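Local coordinates for twitching motility pilus retraction protein (Geobacter sulfurreducens PCA, PDB 5ZFQ) that probably hydrolyses ATP as a hexameric motor that drives retraction of the type IV pilus in twitching motility, at residues A[268-271]-A[272-276]; A[216-219]-A[220-223]; A[156-159]-A[160-164]; A[326-329]-A[330-334]. All coordinates share one frame; numbering follows the deposited sequence.

Contact 1: residues A[268-271]-A[272-276]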
loop_
_atom_site.group_PDB
_atom_site.type_symbol
_atom_site.label_atom_id
_atom_site.label_comp_id
_atom_site.label_asym_id
_atom_site.label_seq_id
_atom_site.Cartn_x
_atom_site.Cartn_y
_atom_site.Cartn_z
ATOM N N ASP A 268 15.019 -0.729 -18.095
ATOM C CA ASP A 268 13.759 -1.426 -17.941
ATOM C C ASP A 268 13.049 -1.181 -16.610
ATOM O O ASP A 268 11.851 -1.420 -16.509
ATOM C CB ASP A 268 13.980 -2.931 -18.153
ATOM C CG ASP A 268 14.308 -3.283 -19.614
ATOM O OD1 ASP A 268 14.092 -2.420 -20.506
ATOM O OD2 ASP A 268 14.762 -4.430 -19.872
ATOM N N VAL A 269 13.762 -0.693 -15.600
ATOM C CA VAL A 269 13.156 -0.485 -14.278
ATOM C C VAL A 269 12.352 0.805 -14.230
ATOM O O VAL A 269 11.539 1.006 -13.326
ATOM C CB VAL A 269 14.223 -0.444 -13.153
ATOM C CG1 VAL A 269 14.815 -1.840 -12.908
ATOM C CG2 VAL A 269 15.311 0.561 -13.494
ATOM N N PHE A 270 12.608 1.667 -15.211
ATOM C CA PHE A 270 11.935 2.953 -15.381
ATOM C C PHE A 270 10.616 2.838 -16.134
ATOM O O PHE A 270 10.456 1.955 -16.994
ATOM C CB PHE A 270 12.823 3.933 -16.151
ATOM C CG PHE A 270 13.926 4.518 -15.343
ATOM C CD1 PHE A 270 13.692 5.621 -14.522
ATOM C CD2 PHE A 270 15.210 3.984 -15.411
ATOM C CE1 PHE A 270 14.719 6.177 -13.764
ATOM C CE2 PHE A 270 16.240 4.529 -14.662
ATOM C CZ PHE A 270 15.993 5.631 -13.835
ATOM N N PRO A 271 9.677 3.752 -15.834
ATOM C CA PRO A 271 8.429 3.897 -16.591
ATOM C C PRO A 271 8.696 4.061 -18.088
ATOM O O PRO A 271 9.613 4.797 -18.462
ATOM C CB PRO A 271 7.812 5.165 -15.997
ATOM C CG PRO A 271 8.284 5.151 -14.569
ATOM C CD PRO A 271 9.702 4.622 -14.642
ATOM N N PRO A 272 7.922 3.361 -18.932
ATOM C CA PRO A 272 8.044 3.427 -20.394
ATOM C C PRO A 272 8.279 4.832 -20.952
ATOM O O PRO A 272 9.040 4.971 -21.911
ATOM C CB PRO A 272 6.696 2.871 -20.868
ATOM C CG PRO A 272 6.367 1.842 -19.838
ATOM C CD PRO A 272 6.911 2.370 -18.515
ATOM N N TYR A 273 7.656 5.852 -20.366
ATOM C CA TYR A 273 7.798 7.218 -20.886
ATOM C C TYR A 273 9.213 7.799 -20.658
ATOM O O TYR A 273 9.668 8.689 -21.387
ATOM C CB TYR A 273 6.729 8.148 -20.270
ATOM C CG TYR A 273 6.750 8.308 -18.747
ATOM C CD1 TYR A 273 7.773 9.019 -18.107
ATOM C CD2 TYR A 273 5.725 7.778 -17.954
ATOM C CE1 TYR A 273 7.791 9.181 -16.726
ATOM C CE2 TYR A 273 5.722 7.937 -16.563
ATOM C CZ TYR A 273 6.758 8.646 -15.951
ATOM O OH TYR A 273 6.779 8.813 -14.570
ATOM N N GLN A 274 9.902 7.283 -19.646
ATOM C CA GLN A 274 11.200 7.806 -19.258
ATOM C C GLN A 274 12.360 7.054 -19.929
ATOM O O GLN A 274 13.493 7.524 -19.958
ATOM C CB GLN A 274 11.333 7.751 -17.734
ATOM C CG GLN A 274 12.551 8.478 -17.192
ATOM C CD GLN A 274 12.410 8.820 -15.718
ATOM O OE1 GLN A 274 11.393 8.492 -15.084
ATOM N NE2 GLN A 274 13.437 9.485 -15.159
ATOM N N GLN A 275 12.062 5.889 -20.480
ATOM C CA GLN A 275 13.083 5.030 -21.084
ATOM C C GLN A 275 13.850 5.679 -22.263
ATOM O O GLN A 275 15.077 5.506 -22.356
ATOM C CB GLN A 275 12.445 3.693 -21.521
ATOM C CG GLN A 275 11.974 2.852 -20.340
ATOM C CD GLN A 275 11.548 1.455 -20.732
ATOM O OE1 GLN A 275 11.407 1.131 -21.914
ATOM N NE2 GLN A 275 11.360 0.609 -19.731
ATOM N N PRO A 276 13.150 6.410 -23.163
ATOM C CA PRO A 276 13.894 7.214 -24.145
ATOM C C PRO A 276 14.845 8.267 -23.537
ATOM O O PRO A 276 15.892 8.533 -24.141
ATOM C CB PRO A 276 12.776 7.891 -24.947
ATOM C CG PRO A 276 11.679 6.924 -24.908
ATOM C CD PRO A 276 11.718 6.352 -23.516
#

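Contact 2: residues A[216-219]-A[220-223]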
loop_
_atom_site.group_PDB
_atom_site.type_symbol
_atom_site.label_atom_id
_atom_site.label_comp_id
_atom_site.label_asym_id
_atom_site.label_seq_id
_atom_site.Cartn_x
_atom_site.Cartn_y
_atom_site.Cartn_z
ATOM N N LYS A 216 21.109 11.653 -0.892
ATOM C CA LYS A 216 20.265 12.831 -0.810
ATOM C C LYS A 216 21.063 14.126 -0.756
ATOM O O LYS A 216 20.546 15.186 -1.135
ATOM C CB LYS A 216 19.365 12.744 0.413
ATOM C CG LYS A 216 18.403 13.881 0.524
ATOM C CD LYS A 216 17.794 13.949 1.919
ATOM C CE LYS A 216 16.670 14.974 1.971
ATOM N NZ LYS A 216 16.081 14.945 3.328
ATOM N N TYR A 217 22.314 14.040 -0.291
ATOM C CA TYR A 217 23.142 15.227 -0.068
ATOM C C TYR A 217 24.487 15.161 -0.773
ATOM O O TYR A 217 25.328 16.036 -0.575
ATOM C CB TYR A 217 23.380 15.449 1.431
ATOM C CG TYR A 217 22.162 15.851 2.207
ATOM C CD1 TYR A 217 21.231 16.744 1.681
ATOM C CD2 TYR A 217 21.919 15.318 3.470
ATOM C CE1 TYR A 217 20.088 17.111 2.407
ATOM C CE2 TYR A 217 20.788 15.681 4.210
ATOM C CZ TYR A 217 19.871 16.575 3.677
ATOM O OH TYR A 217 18.749 16.920 4.418
ATOM N N ILE A 218 24.689 14.131 -1.588
ATOM C CA ILE A 218 25.976 13.941 -2.251
ATOM C C ILE A 218 26.386 15.159 -3.119
ATOM O O ILE A 218 27.579 15.489 -3.237
ATOM C CB ILE A 218 25.969 12.659 -3.113
ATOM C CG1 ILE A 218 27.392 12.312 -3.568
ATOM C CG2 ILE A 218 24.961 12.766 -4.289
ATOM C CD1 ILE A 218 28.249 11.840 -2.452
ATOM N N LEU A 219 25.414 15.863 -3.696
ATOM C CA LEU A 219 25.782 16.996 -4.543
ATOM C C LEU A 219 26.162 18.183 -3.691
ATOM O O LEU A 219 26.670 19.166 -4.199
ATOM C CB LEU A 219 24.650 17.377 -5.511
ATOM C CG LEU A 219 24.178 16.226 -6.400
ATOM C CD1 LEU A 219 23.229 16.706 -7.510
ATOM C CD2 LEU A 219 25.354 15.471 -6.973
ATOM N N ARG A 220 25.912 18.087 -2.395
ATOM C CA ARG A 220 26.244 19.167 -1.459
ATOM C C ARG A 220 27.559 18.880 -0.759
ATOM O O ARG A 220 27.966 19.619 0.124
ATOM C CB ARG A 220 25.121 19.351 -0.424
ATOM C CG ARG A 220 23.765 19.334 -1.078
ATOM C CD ARG A 220 22.628 19.621 -0.174
ATOM N NE ARG A 220 21.405 19.591 -0.969
ATOM C CZ ARG A 220 20.172 19.763 -0.494
ATOM N NH1 ARG A 220 19.969 19.984 0.806
ATOM N NH2 ARG A 220 19.140 19.703 -1.328
ATOM N N GLN A 221 28.231 17.805 -1.150
ATOM C CA GLN A 221 29.468 17.441 -0.471
ATOM C C GLN A 221 30.707 17.650 -1.355
ATOM O O GLN A 221 31.777 17.150 -1.059
ATOM C CB GLN A 221 29.367 15.992 0.041
ATOM C CG GLN A 221 28.276 15.836 1.109
ATOM C CD GLN A 221 27.891 14.397 1.424
ATOM O OE1 GLN A 221 28.033 13.483 0.589
ATOM N NE2 GLN A 221 27.368 14.189 2.631
ATOM N N ASP A 222 30.538 18.413 -2.429
ATOM C CA ASP A 222 31.628 18.750 -3.345
ATOM C C ASP A 222 32.503 17.529 -3.688
ATOM O O ASP A 222 33.710 17.514 -3.422
ATOM C CB ASP A 222 32.490 19.887 -2.753
ATOM C CG ASP A 222 33.445 20.504 -3.779
ATOM O OD1 ASP A 222 33.056 20.697 -4.950
ATOM O OD2 ASP A 222 34.603 20.780 -3.426
ATOM N N PRO A 223 31.890 16.477 -4.241
ATOM C CA PRO A 223 32.753 15.359 -4.613
ATOM C C PRO A 223 33.209 15.529 -6.061
ATOM O O PRO A 223 32.614 16.321 -6.794
ATOM C CB PRO A 223 31.830 14.157 -4.462
ATOM C CG PRO A 223 30.480 14.723 -4.921
ATOM C CD PRO A 223 30.465 16.189 -4.501
HETATM O O HOH W 1 28.858 20.549 -3.170
#

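Contact 3: residues A[156-159]-A[160-164]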
loop_
_atom_site.group_PDB
_atom_site.type_symbol
_atom_site.label_atom_id
_atom_site.label_comp_id
_atom_site.label_asym_id
_atom_site.label_seq_id
_atom_site.Cartn_x
_atom_site.Cartn_y
_atom_site.Cartn_z
ATOM N N GLY A 156 28.196 -7.764 -11.475
ATOM C CA GLY A 156 28.435 -9.150 -11.142
ATOM C C GLY A 156 27.862 -9.496 -9.788
ATOM O O GLY A 156 27.360 -8.620 -9.072
ATOM N N PRO A 157 27.931 -10.780 -9.422
ATOM C CA PRO A 157 27.474 -11.131 -8.079
ATOM C C PRO A 157 28.400 -10.516 -7.031
ATOM O O PRO A 157 29.604 -10.406 -7.282
ATOM C CB PRO A 157 27.529 -12.667 -8.079
ATOM C CG PRO A 157 28.566 -13.009 -9.115
ATOM C CD PRO A 157 28.431 -11.946 -10.176
ATOM N N THR A 158 27.836 -10.060 -5.916
ATOM C CA THR A 158 28.640 -9.750 -4.739
ATOM C C THR A 158 29.478 -10.994 -4.473
ATOM O O THR A 158 28.932 -12.101 -4.367
ATOM C CB THR A 158 27.771 -9.406 -3.503
ATOM O OG1 THR A 158 26.824 -8.395 -3.854
ATOM C CG2 THR A 158 28.628 -8.919 -2.333
ATOM N N GLY A 159 30.795 -10.834 -4.433
ATOM C CA GLY A 159 31.670 -11.980 -4.262
ATOM C C GLY A 159 32.412 -12.381 -5.524
ATOM O O GLY A 159 33.222 -13.315 -5.511
ATOM N N SER A 160 32.142 -11.678 -6.618
ATOM C CA SER A 160 32.846 -11.923 -7.871
ATOM C C SER A 160 34.048 -11.004 -8.034
ATOM O O SER A 160 34.586 -10.873 -9.133
ATOM C CB SER A 160 31.917 -11.724 -9.060
ATOM O OG SER A 160 31.657 -10.338 -9.257
ATOM N N GLY A 161 34.443 -10.337 -6.954
ATOM C CA GLY A 161 35.566 -9.414 -6.989
ATOM C C GLY A 161 35.262 -8.002 -7.473
ATOM O O GLY A 161 36.153 -7.315 -7.976
ATOM N N LYS A 162 34.023 -7.548 -7.317
ATOM C CA LYS A 162 33.713 -6.165 -7.658
ATOM C C LYS A 162 34.478 -5.217 -6.739
ATOM O O LYS A 162 35.092 -4.247 -7.189
ATOM C CB LYS A 162 32.207 -5.903 -7.576
ATOM C CG LYS A 162 31.430 -6.604 -8.681
ATOM C CD LYS A 162 29.944 -6.346 -8.591
ATOM C CE LYS A 162 29.369 -6.869 -7.292
ATOM N NZ LYS A 162 27.885 -6.767 -7.316
ATOM N N SER A 163 34.452 -5.529 -5.449
ATOM C CA SER A 163 35.142 -4.735 -4.440
ATOM C C SER A 163 36.657 -4.568 -4.687
ATOM O O SER A 163 37.175 -3.466 -4.538
ATOM C CB SER A 163 34.892 -5.356 -3.065
ATOM O OG SER A 163 35.375 -6.697 -3.025
ATOM N N THR A 164 37.362 -5.636 -5.075
ATOM C CA THR A 164 38.806 -5.514 -5.324
ATOM C C THR A 164 39.087 -4.774 -6.625
ATOM O O THR A 164 40.134 -4.143 -6.766
ATOM C CB THR A 164 39.562 -6.894 -5.378
ATOM O OG1 THR A 164 38.984 -7.752 -6.369
ATOM C CG2 THR A 164 39.517 -7.585 -4.052
HETATM O O HOH W 2 32.191 -8.361 -4.877
#

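Contact 4: residues A[326-329]-A[330-334]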
loop_
_atom_site.group_PDB
_atom_site.type_symbol
_atom_site.label_atom_id
_atom_site.label_comp_id
_atom_site.label_asym_id
_atom_site.label_seq_id
_atom_site.Cartn_x
_atom_site.Cartn_y
_atom_site.Cartn_z
ATOM N N HIS A 326 20.718 -5.125 -27.735
ATOM C CA HIS A 326 21.206 -6.460 -28.078
ATOM C C HIS A 326 22.400 -6.414 -29.048
ATOM O O HIS A 326 23.377 -7.158 -28.898
ATOM C CB HIS A 326 20.065 -7.292 -28.685
ATOM C CG HIS A 326 19.376 -6.631 -29.850
ATOM N ND1 HIS A 326 18.847 -5.356 -29.788
ATOM C CD2 HIS A 326 19.126 -7.077 -31.106
ATOM C CE1 HIS A 326 18.306 -5.045 -30.954
ATOM N NE2 HIS A 326 18.464 -6.070 -31.773
ATOM N N GLN A 327 22.318 -5.512 -30.026
ATOM C CA GLN A 327 23.343 -5.365 -31.059
ATOM C C GLN A 327 24.721 -4.895 -30.560
ATOM O O GLN A 327 25.717 -5.031 -31.273
ATOM C CB GLN A 327 22.854 -4.393 -32.133
ATOM C CG GLN A 327 21.647 -4.879 -32.917
ATOM C CD GLN A 327 21.470 -4.112 -34.206
ATOM O OE1 GLN A 327 22.393 -3.442 -34.669
ATOM N NE2 GLN A 327 20.285 -4.207 -34.800
ATOM N N ILE A 328 24.774 -4.339 -29.354
ATOM C CA ILE A 328 26.029 -3.894 -28.774
ATOM C C ILE A 328 27.055 -5.018 -28.781
ATOM O O ILE A 328 28.240 -4.798 -29.047
ATOM C CB ILE A 328 25.816 -3.372 -27.322
ATOM C CG1 ILE A 328 25.221 -1.961 -27.344
ATOM C CG2 ILE A 328 27.117 -3.377 -26.513
ATOM C CD1 ILE A 328 24.732 -1.490 -25.985
ATOM N N TYR A 329 26.578 -6.231 -28.522
ATOM C CA TYR A 329 27.439 -7.400 -28.371
ATOM C C TYR A 329 28.338 -7.630 -29.589
ATOM O O TYR A 329 29.487 -8.071 -29.461
ATOM C CB TYR A 329 26.584 -8.639 -28.101
ATOM C CG TYR A 329 27.400 -9.855 -27.744
ATOM C CD1 TYR A 329 27.981 -9.987 -26.480
ATOM C CD2 TYR A 329 27.597 -10.875 -28.674
ATOM C CE1 TYR A 329 28.732 -11.105 -26.160
ATOM C CE2 TYR A 329 28.341 -11.991 -28.359
ATOM C CZ TYR A 329 28.910 -12.105 -27.108
ATOM O OH TYR A 329 29.650 -13.227 -26.817
ATOM N N SER A 330 27.800 -7.317 -30.763
ATOM C CA SER A 330 28.548 -7.368 -32.018
ATOM C C SER A 330 29.783 -6.468 -32.018
ATOM O O SER A 330 30.873 -6.886 -32.423
ATOM C CB SER A 330 27.635 -6.979 -33.178
ATOM O OG SER A 330 28.381 -6.758 -34.364
ATOM N N GLN A 331 29.603 -5.230 -31.568
ATOM C CA GLN A 331 30.703 -4.279 -31.486
ATOM C C GLN A 331 31.780 -4.744 -30.505
ATOM O O GLN A 331 32.949 -4.386 -30.628
ATOM C CB GLN A 331 30.174 -2.903 -31.092
ATOM C CG GLN A 331 29.347 -2.270 -32.177
ATOM C CD GLN A 331 30.110 -2.165 -33.497
ATOM O OE1 GLN A 331 31.164 -1.517 -33.570
ATOM N NE2 GLN A 331 29.580 -2.811 -34.549
ATOM N N MET A 332 31.395 -5.564 -29.539
ATOM C CA MET A 332 32.351 -5.995 -28.536
ATOM C C MET A 332 33.246 -7.129 -29.049
ATOM O O MET A 332 34.367 -7.327 -28.555
ATOM C CB MET A 332 31.611 -6.416 -27.269
ATOM C CG MET A 332 30.543 -5.430 -26.877
ATOM S SD MET A 332 29.709 -5.800 -25.333
ATOM C CE MET A 332 30.979 -6.656 -24.385
ATOM N N GLN A 333 32.745 -7.875 -30.014
ATOM C CA GLN A 333 33.484 -8.975 -30.595
ATOM C C GLN A 333 34.728 -8.500 -31.315
ATOM O O GLN A 333 35.803 -9.061 -31.171
ATOM C CB GLN A 333 32.587 -9.715 -31.556
ATOM C CG GLN A 333 31.910 -10.930 -30.973
ATOM C CD GLN A 333 30.610 -11.223 -31.664
ATOM O OE1 GLN A 333 30.136 -10.430 -32.443
ATOM N NE2 GLN A 333 30.032 -12.366 -31.386
ATOM N N VAL A 334 34.584 -7.413 -32.051
ATOM C CA VAL A 334 35.671 -6.861 -32.837
ATOM C C VAL A 334 36.410 -5.679 -32.236
ATOM O O VAL A 334 37.204 -5.065 -32.925
ATOM C CB VAL A 334 35.149 -6.414 -34.200
ATOM C CG1 VAL A 334 34.169 -7.432 -34.718
ATOM C CG2 VAL A 334 34.476 -5.078 -34.078
#

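Contact 1: residues A[268-271]-A[272-276]
After Pro271 the chain turns back on itself, so that the backbone N of Gln274 donates to Pro271 O at 2.8 Å, and the backbone N of Gln275 adds a weak bond to the same oxygen at 3.4 Å. The chain thus turns through Pro272 and Tyr273 and runs on into helix 275-285. One residue earlier, Phe270 O accepts from the side-chain NE2 of Gln275 at 3.2 Å, with an N-H...O angle of 144° and the donor tilted from the carbonyl plane. Gln275 reaches this carbonyl with an extended chain whose CG stands anti to the carbonyl carbon (chi1 -67°). With an alanine in place of Gln275, Phe270 O would lose this side-chain donor, and the turn before the helix would probably be less firmly tied. The Phe270 ring meets the amide of Gln274 obliquely, CD1 lying 3.6 Å from CD, the two planes 51° apart; NE2 of that amide bonds to Glu238 on helix 234-245, which also packs on the ring. Pro271 and Tyr273 lie side by side in a CH-pi contact, Pro271 CB sitting 3.7 Å from the centroid of the Tyr273 ring, over its face. Tyr273 also packs on Val269 of a neighbouring subunit. The whole is a two-proline turn linking helices 259-268 and 275-285, at a subunit interface of the six-chain assembly.

Contact 2: residues A[216-219]-A[220-223]
Arg220 and Tyr217 carry most of this turn, with Ile218 beside them. The extended side chain of Arg220 passes obliquely across the tyrosine, bringing NH1 to 3.3 Å from Tyr217 CE1; ring and guanidinium planes are 44° apart, and Tyr217 CD1 lies over one face of the guanidinium. CG of Arg220 stands anti to its carbonyl carbon (chi1 -45°), which directs the chain toward the Tyr217 ring. In the backbone, Arg220 N donates to Tyr217 O at 2.8 Å, and Gln221 N to Ile218 O at 3.2 Å, both i to i+3 bonds, as in a 3-10 turn. Ile218 crosses Gln221 at about a right angle, its CD1 3.5 Å from OE1, and its CG1 rests 4.1 Å from Pro223 CG; both Ile218 and Pro223 pack on Val182 of strand 180-185. A water closes the last step, donating to Leu219 O and accepting from Asp222 N at 2.8 Å each. The polar ends look to a neighbouring subunit: Arg220 NH1 forms a salt bridge with its Asp96, Gln221 NE2 bonds to its Asn110, and Asp222 pairs with its Arg55. The ring flanking the guanidinium probably helps fix the direction in which Arg220 presents its charge to Asp96 of the neighbouring subunit.

Contact 3: residues A[156-159]-A[160-164]
Ser160 returns to Pro157 by two bonds to one carbonyl: its N donates to Pro157 O at 2.9 Å, closing a type II beta turn, while OG donates to the same oxygen at 2.8 Å within the carbonyl plane. The OG lies between the backbone N and carbonyl carbon of its own residue (chi1 73°), which aims it at Pro157 O, and CB meanwhile rests 3.6 Å from Pro157 CG. Gly156 has backbone angles (phi 141°) that suit a residue without a side chain, and a CB there would probably crowd Ser160 OG. Gly161 follows at the N-cap position, its positive phi again a glycine's conformation. With Gly156, Lys162 and Ser163 it fits the Walker A pattern, here joining strand 150-155 to helix 162-176 as in the P-loops of related secretion ATPases, where the loop wraps the nucleotide phosphates. Lys162 opens the helix and sends its chain back across the loop, bent at chi3 (-62°), until NZ donates to Gly156 O at 2.6 Å from above the carbonyl plane. On the way its CE passes 3.5 Å from Pro157 O. A water accepts from Gly159 N at 2.9 Å and, weakly, from Lys162 N, bridging the turn to the helix start. Further on, Ser163 packs against Glu189 and Tyr190, and Thr164 OG1 makes a weak bond to Gly161 O.

Contact 4: residues A[326-329]-A[330-334]
Helix 328-333, a short and weakly bonded turn of helix in the C-terminal part of the motor domain, brings Ile328 and Tyr329 against Met332 and Gln333. Its backbone bonds are all weak across the two segments: Gln331 N reaches Ile328 O at 2.9 Å, and Tyr329 O accepts from both Met332 N and Gln333 N. Tyr329 has its CG anti to the backbone N (chi1 -172°), which brings the CE2 side of the ring near Gln333, one turn on. There Gln333 crosses it at about a right angle, NE2 standing 3.5 Å from CE2, with ring and amide planes 63° apart. With an alanine in place of Gln333 the amide beside CE2 is gone, and that flank of the Tyr329 ring would probably lose its neighbour, though its hydroxyl bond to Glu371 would remain. That bond ties the ring to helix 369-377. One residue back, Ile328 CG2 touches Met332 SD at 3.7 Å, the two side chains crossing at a slant. Both pack on Met310 of strand 303-310, and helix 259-268 is also in touch with them through Ile263 and Ala259. With such weak backbone bonds, the packing of Ile328 and Met332 on Met310 and the Tyr329 hydroxyl bond to Glu371 probably contribute much to holding this turn.

How the contacts relate
From the N terminus, contact 3 comes first, closing the loop between strand 150-155 and helix 162-176 near the centre of the chain. Contact 2 follows in the link from helix 211-216 to strand 225-230, contact 1 joins helices 259-268 and 275-285, and contact 4 lies on helix 328-333. All are local and in series; none nests or crosses another. Helix 234-245 receives side chains from both contact 1 and contact 2, whose centres are 26 Å apart, while helix 259-268, which leads into contact 1, is packed on by contact 4. Contacts 1, 2 and 3 touch neighbouring subunits; in contact 3, Thr158 packs on Leu219 of one, a residue of contact 2.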